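Local coordinates for protein putative hydrolase (Agrobacterium vitis, PDB 3LLC) that probably acts as an alpha/beta-hydrolase-fold esterase or thioesterase that cleaves fatty acyl groups from acylated protein residues, at residues S90-L93 and E94-L97; G81-F84 and R85-T88; S113-G116 and G117-L121. All blocks are in the same frame, centred on the assembly; numbering follows the deposited sequence.

Contact 1: residues S90-L93 and E94-L97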
# COMPACT_ATOMS: atom_id res chain seq x y z
N SER A 90 -6.38 1.30 9.97
CA SER A 90 -6.22 0.18 10.91
C SER A 90 -6.79 -1.15 10.38
O SER A 90 -6.15 -2.22 10.51
CB SER A 90 -6.81 0.48 12.28
OG SER A 90 -6.10 1.52 12.95
N ARG A 91 -8.02 -1.12 9.82
CA ARG A 91 -8.66 -2.34 9.30
C ARG A 91 -7.95 -2.91 8.08
O ARG A 91 -7.80 -4.15 7.93
CB ARG A 91 -10.16 -2.12 8.99
CG ARG A 91 -11.01 -2.14 10.24
CD ARG A 91 -12.40 -1.62 10.01
NE ARG A 91 -13.22 -2.33 9.02
CZ ARG A 91 -13.95 -3.43 9.24
NH1 ARG A 91 -13.94 -4.06 10.41
NH2 ARG A 91 -14.69 -3.92 8.25
N TRP A 92 -7.49 -2.02 7.18
CA TRP A 92 -6.82 -2.45 5.95
C TRP A 92 -5.41 -2.98 6.25
O TRP A 92 -4.96 -3.94 5.63
CB TRP A 92 -6.81 -1.30 4.93
CG TRP A 92 -8.23 -1.00 4.39
CD1 TRP A 92 -9.22 -1.90 4.19
CD2 TRP A 92 -8.77 0.28 3.97
NE1 TRP A 92 -10.35 -1.29 3.68
CE2 TRP A 92 -10.10 0.04 3.53
CE3 TRP A 92 -8.27 1.58 3.93
CZ2 TRP A 92 -10.93 1.07 3.04
CZ3 TRP A 92 -9.11 2.61 3.47
CH2 TRP A 92 -10.42 2.34 3.04
N LEU A 93 -4.75 -2.40 7.25
CA LEU A 93 -3.49 -2.94 7.75
C LEU A 93 -3.70 -4.32 8.37
O LEU A 93 -2.89 -5.24 8.12
CB LEU A 93 -2.88 -1.98 8.79
CG LEU A 93 -1.67 -2.52 9.60
CD1 LEU A 93 -0.45 -2.80 8.66
CD2 LEU A 93 -1.28 -1.46 10.70
N GLU A 94 -4.74 -4.48 9.19
CA GLU A 94 -5.05 -5.75 9.81
C GLU A 94 -5.21 -6.85 8.75
O GLU A 94 -4.79 -8.01 8.93
CB GLU A 94 -6.33 -5.63 10.64
CG GLU A 94 -6.69 -6.89 11.40
CD GLU A 94 -8.00 -6.80 12.19
OE1 GLU A 94 -8.84 -5.88 11.95
OE2 GLU A 94 -8.21 -7.69 13.04
N GLU A 95 -5.84 -6.49 7.63
CA GLU A 95 -6.04 -7.43 6.52
C GLU A 95 -4.69 -7.82 5.84
O GLU A 95 -4.43 -9.00 5.57
CB GLU A 95 -7.03 -6.81 5.51
CG GLU A 95 -8.45 -6.70 6.08
CD GLU A 95 -9.33 -5.62 5.39
OE1 GLU A 95 -8.96 -5.23 4.26
OE2 GLU A 95 -10.38 -5.23 5.98
N ALA A 96 -3.85 -6.83 5.57
CA ALA A 96 -2.54 -7.07 4.98
C ALA A 96 -1.74 -8.03 5.87
O ALA A 96 -1.17 -9.00 5.36
CB ALA A 96 -1.77 -5.72 4.73
N LEU A 97 -1.72 -7.79 7.18
CA LEU A 97 -0.98 -8.65 8.09
C LEU A 97 -1.58 -10.07 8.13
O LEU A 97 -0.84 -11.08 8.18
CB LEU A 97 -0.92 -8.01 9.49
CG LEU A 97 -0.13 -8.69 10.60
CD1 LEU A 97 1.29 -8.99 10.13
CD2 LEU A 97 -0.11 -7.83 11.88
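Glu95 lays its carboxylate against the indole of Trp92, one helical turn back. The two side chains run side by side and point the same way, and OE1 of Glu95 stops 3.3 Å from CD1 of Trp92, at the edge of the pyrrole ring and near its plane. The carboxylate is not coplanar with the indole: the planes stand 70° apart, and OE1 makes the nearest approach, with the carboxyl carbon just behind it at the same edge. The first torsion of Glu95 (chi1 -68°) sets CG beside its own backbone N, and the extended chain beyond then runs back toward the start of the helix, with CG passing 3.2 Å from the carbonyl O of Arg91.

All of this sits on the first turns of helix 89-103, which follows strand 68-72 in the alpha/beta-hydrolase fold. Four consecutive i to i+4 bonds carry the backbone, from Glu94 N to Ser90 O at 3.0 Å through Leu97 N to Leu93 O, also 3.0 Å. The approach of Glu95 OE2 to the O of Arg91, 3.4 Å, pairs two acceptors; Arg23 bridges them, NE in a salt bridge with Glu95 OE2 and NH2 hydrogen-bonded to Arg91 O, which probably eases their repulsion. Ser75 ties the neighbours together, its OG bonded to Glu95 OE2 and its carbonyl to Trp92 NE1.

With CG anti to the backbone N (chi1 -177°), the extended chain of Glu94 carries OE1 to a salt bridge with Arg23 NH2. On another flank the methyl of Ala96 rests 3.6 Å from Leu93 O.

Contact 2: residues G81-F84 and R85-T88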
# COMPACT_ATOMS: atom_id res chain seq x y z
N GLY A 81 -15.20 -8.94 0.79
CA GLY A 81 -16.38 -8.55 1.54
C GLY A 81 -16.19 -7.22 2.29
O GLY A 81 -15.15 -6.58 2.19
N GLY A 82 -17.23 -6.84 3.03
CA GLY A 82 -17.20 -5.66 3.89
C GLY A 82 -17.60 -4.37 3.16
O GLY A 82 -17.44 -4.31 1.93
N ALA A 83 -18.16 -3.40 3.89
CA ALA A 83 -18.57 -2.09 3.31
C ALA A 83 -17.39 -1.14 3.16
O ALA A 83 -16.54 -1.04 4.06
CB ALA A 83 -19.67 -1.42 4.18
N PHE A 84 -17.32 -0.44 2.03
CA PHE A 84 -16.31 0.59 1.85
C PHE A 84 -16.30 1.64 2.99
O PHE A 84 -15.22 1.99 3.50
CB PHE A 84 -16.46 1.29 0.50
CG PHE A 84 -15.37 2.27 0.25
CD1 PHE A 84 -14.16 1.87 -0.29
CD2 PHE A 84 -15.55 3.62 0.56
CE1 PHE A 84 -13.12 2.78 -0.52
CE2 PHE A 84 -14.51 4.53 0.35
CZ PHE A 84 -13.30 4.12 -0.18
N ARG A 85 -17.47 2.08 3.43
CA ARG A 85 -17.54 3.13 4.46
C ARG A 85 -17.07 2.67 5.86
O ARG A 85 -16.87 3.50 6.75
CB ARG A 85 -18.93 3.76 4.52
CG ARG A 85 -19.94 2.90 5.23
CD ARG A 85 -21.25 3.63 5.46
NE ARG A 85 -22.20 2.77 6.16
CZ ARG A 85 -22.17 2.47 7.46
NH1 ARG A 85 -21.22 2.95 8.25
NH2 ARG A 85 -23.11 1.68 7.98
N ASP A 86 -16.90 1.36 6.06
CA ASP A 86 -16.33 0.83 7.31
C ASP A 86 -14.79 0.73 7.26
O ASP A 86 -14.16 0.42 8.26
CB ASP A 86 -16.95 -0.53 7.68
CG ASP A 86 -18.44 -0.43 8.05
OD1 ASP A 86 -18.85 0.60 8.59
OD2 ASP A 86 -19.21 -1.35 7.75
N GLY A 87 -14.20 0.97 6.09
CA GLY A 87 -12.76 0.94 5.94
C GLY A 87 -11.98 2.02 6.68
O GLY A 87 -12.38 3.16 6.77
N THR A 88 -10.82 1.63 7.22
CA THR A 88 -9.90 2.53 7.90
C THR A 88 -8.48 1.99 7.64
O THR A 88 -8.30 0.80 7.32
CB THR A 88 -10.15 2.60 9.44
OG1 THR A 88 -9.94 1.29 10.00
CG2 THR A 88 -11.58 3.14 9.85
O HOH W 1 -18.47 -3.84 6.63
O HOH W 2 -13.71 4.40 4.47
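Ala83 and Asp86 close the first of two overlapping type I turns, a short 3-10 coil in the loop that leads into helix 89-103 of the alpha/beta-hydrolase fold. Asp86 N bonds Ala83 O at 3.1 Å, and Gly87 N follows with Phe84 O at 3.0 Å. The first bond meets its carbonyl at a C=O...donor angle of only 116°, the donor well above the carbonyl plane, as suits so tight a coil. Beyond it Thr88 takes the N-cap position, OG1 bonding Arg91 N.

The carboxylate of Asp86 turns back over the start of the turn. With CG beside its own backbone N (chi1 -67°), OD2 comes to 3.6 Å from the methyl of Ala83. Water 1 completes this closure: it accepts from Ala83 N at 2.8 Å and donates to Asp86 OD2. The other oxygen, OD1, lies 3.4 Å from Arg85 NH1, but well out of the guanidinium plane, so that salt bridge rests on charge alone. The ring of Phe84 meets Tyr46 edge-to-face and also contacts His77. Water 2 fastens the far end, donating to Phe84 O at 3.0 Å and to Gly87 O at 2.9 Å.

Contact 3: residues S113-G116 and G117-L121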
# COMPACT_ATOMS: atom_id res chain seq x y z
N SER A 113 1.77 1.02 -3.30
CA SER A 113 1.37 2.14 -4.16
C SER A 113 0.40 3.06 -3.42
O SER A 113 -0.66 2.61 -2.92
CB SER A 113 0.68 1.60 -5.42
OG SER A 113 0.23 2.69 -6.22
N SER A 114 0.78 4.34 -3.32
CA SER A 114 -0.04 5.40 -2.74
C SER A 114 -0.46 5.09 -1.28
O SER A 114 0.43 4.95 -0.41
CB SER A 114 -1.20 5.72 -3.71
OG SER A 114 -1.77 6.96 -3.38
N MSE A 115 -1.74 4.91 -0.97
CA MSE A 115 -2.12 4.46 0.40
C MSE A 115 -1.39 3.16 0.78
O MSE A 115 -1.10 2.94 1.96
CB MSE A 115 -3.64 4.27 0.53
CG MSE A 115 -4.09 3.66 1.83
SE MSE A 115 -6.00 3.38 1.96
CE MSE A 115 -6.17 1.71 1.03
N GLY A 116 -1.12 2.30 -0.20
CA GLY A 116 -0.46 1.03 0.06
C GLY A 116 0.97 1.21 0.60
O GLY A 116 1.49 0.34 1.29
N GLY A 117 1.60 2.33 0.25
CA GLY A 117 2.90 2.73 0.82
C GLY A 117 2.84 3.06 2.30
O GLY A 117 3.76 2.72 3.07
N TRP A 118 1.74 3.69 2.72
CA TRP A 118 1.49 3.94 4.17
C TRP A 118 1.32 2.61 4.88
O TRP A 118 1.92 2.37 5.94
CB TRP A 118 0.20 4.79 4.34
CG TRP A 118 -0.11 5.34 5.73
CD1 TRP A 118 0.58 5.14 6.88
CD2 TRP A 118 -1.19 6.22 6.06
NE1 TRP A 118 -0.02 5.83 7.92
CE2 TRP A 118 -1.11 6.50 7.44
CE3 TRP A 118 -2.23 6.79 5.32
CZ2 TRP A 118 -2.03 7.34 8.09
CZ3 TRP A 118 -3.13 7.61 5.96
CH2 TRP A 118 -3.03 7.89 7.33
N ILE A 119 0.50 1.74 4.30
CA ILE A 119 0.23 0.44 4.93
C ILE A 119 1.53 -0.40 4.97
O ILE A 119 1.80 -1.05 5.98
CB ILE A 119 -0.99 -0.28 4.28
CG1 ILE A 119 -2.27 0.57 4.50
CG2 ILE A 119 -1.20 -1.71 4.84
CD1 ILE A 119 -3.48 0.09 3.72
N ALA A 120 2.36 -0.33 3.92
CA ALA A 120 3.67 -1.03 3.93
C ALA A 120 4.56 -0.60 5.08
O ALA A 120 5.18 -1.45 5.76
CB ALA A 120 4.42 -0.82 2.59
N LEU A 121 4.62 0.71 5.32
CA LEU A 121 5.44 1.27 6.44
C LEU A 121 4.91 0.83 7.81
O LEU A 121 5.69 0.44 8.70
CB LEU A 121 5.50 2.81 6.30
CG LEU A 121 6.26 3.35 5.09
CD1 LEU A 121 5.95 4.83 4.74
CD2 LEU A 121 7.75 3.14 5.35
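Ser114 O receives Gly117 N at 2.9 Å, a turn bond that starts helix 115-128 just past what looks like the nucleophile elbow of an alpha/beta hydrolase. Ser114 has the strained backbone expected there (phi 57°, psi -115°) between strand 107-113 and the helix, and with His247 and Asp217 it fits a Ser-His-Asp triad.

The tight part is the backbone inside the bend. Gly116 N bonds Ser113 O at 2.8 Å, and the neighbouring Gly117 brings a second residue without a side chain into the same close turn. Regular helical bonding takes over from there: Ile119 N reaches Met115 O at 3.1 Å, and Ala120 N reaches Gly116 O at 2.9 Å. Two side chains press on the same carbonyls, CB of Trp118 at 3.3 Å from Met115 O and CB of Ala120 at 3.4 Å from Gly116 O.

Looser contact lies on the flank facing helix 89-103. Selenomethionine Met115, with CG anti to the backbone N (chi1 173°) and thus beside its own carbonyl carbon, crosses Ile119 at a slant, Met115 CG 4.1 Å from CD1 of the modelled Ile119 conformer, one of two. The pocket side is more open: Ser114 is partly exposed, and O5 of a tetraethylene glycol, probably from the crystallisation liquor, accepts from Met115 N, consistent with an oxyanion-hole position. The same glycol oxygen is hydrogen-bonded to Ser114 OG, which also bonds His247 NE2.

From the N terminus the order is contact 2, contact 1, contact 3, in series with none nested or crossed. Contact 2 closes short turns in the loop after strand 68-72; contact 1 follows at once on helix 89-103; strand 107-113 then leads to contact 3 at the start of helix 115-128. Contact 1 touches both others. Arg91 NE packs 3.0 Å from Asp86 O, and CZ2 of Trp92 lies 3.4 Å from Gly87 CA. The same indole reaches Met115, CE3 to SE 3.5 Å, while Leu93 and Ala96 meet Ile119, tying the two helices together. Contacts 2 and 3 stay apart, their nearest atoms about 6 Å from each other.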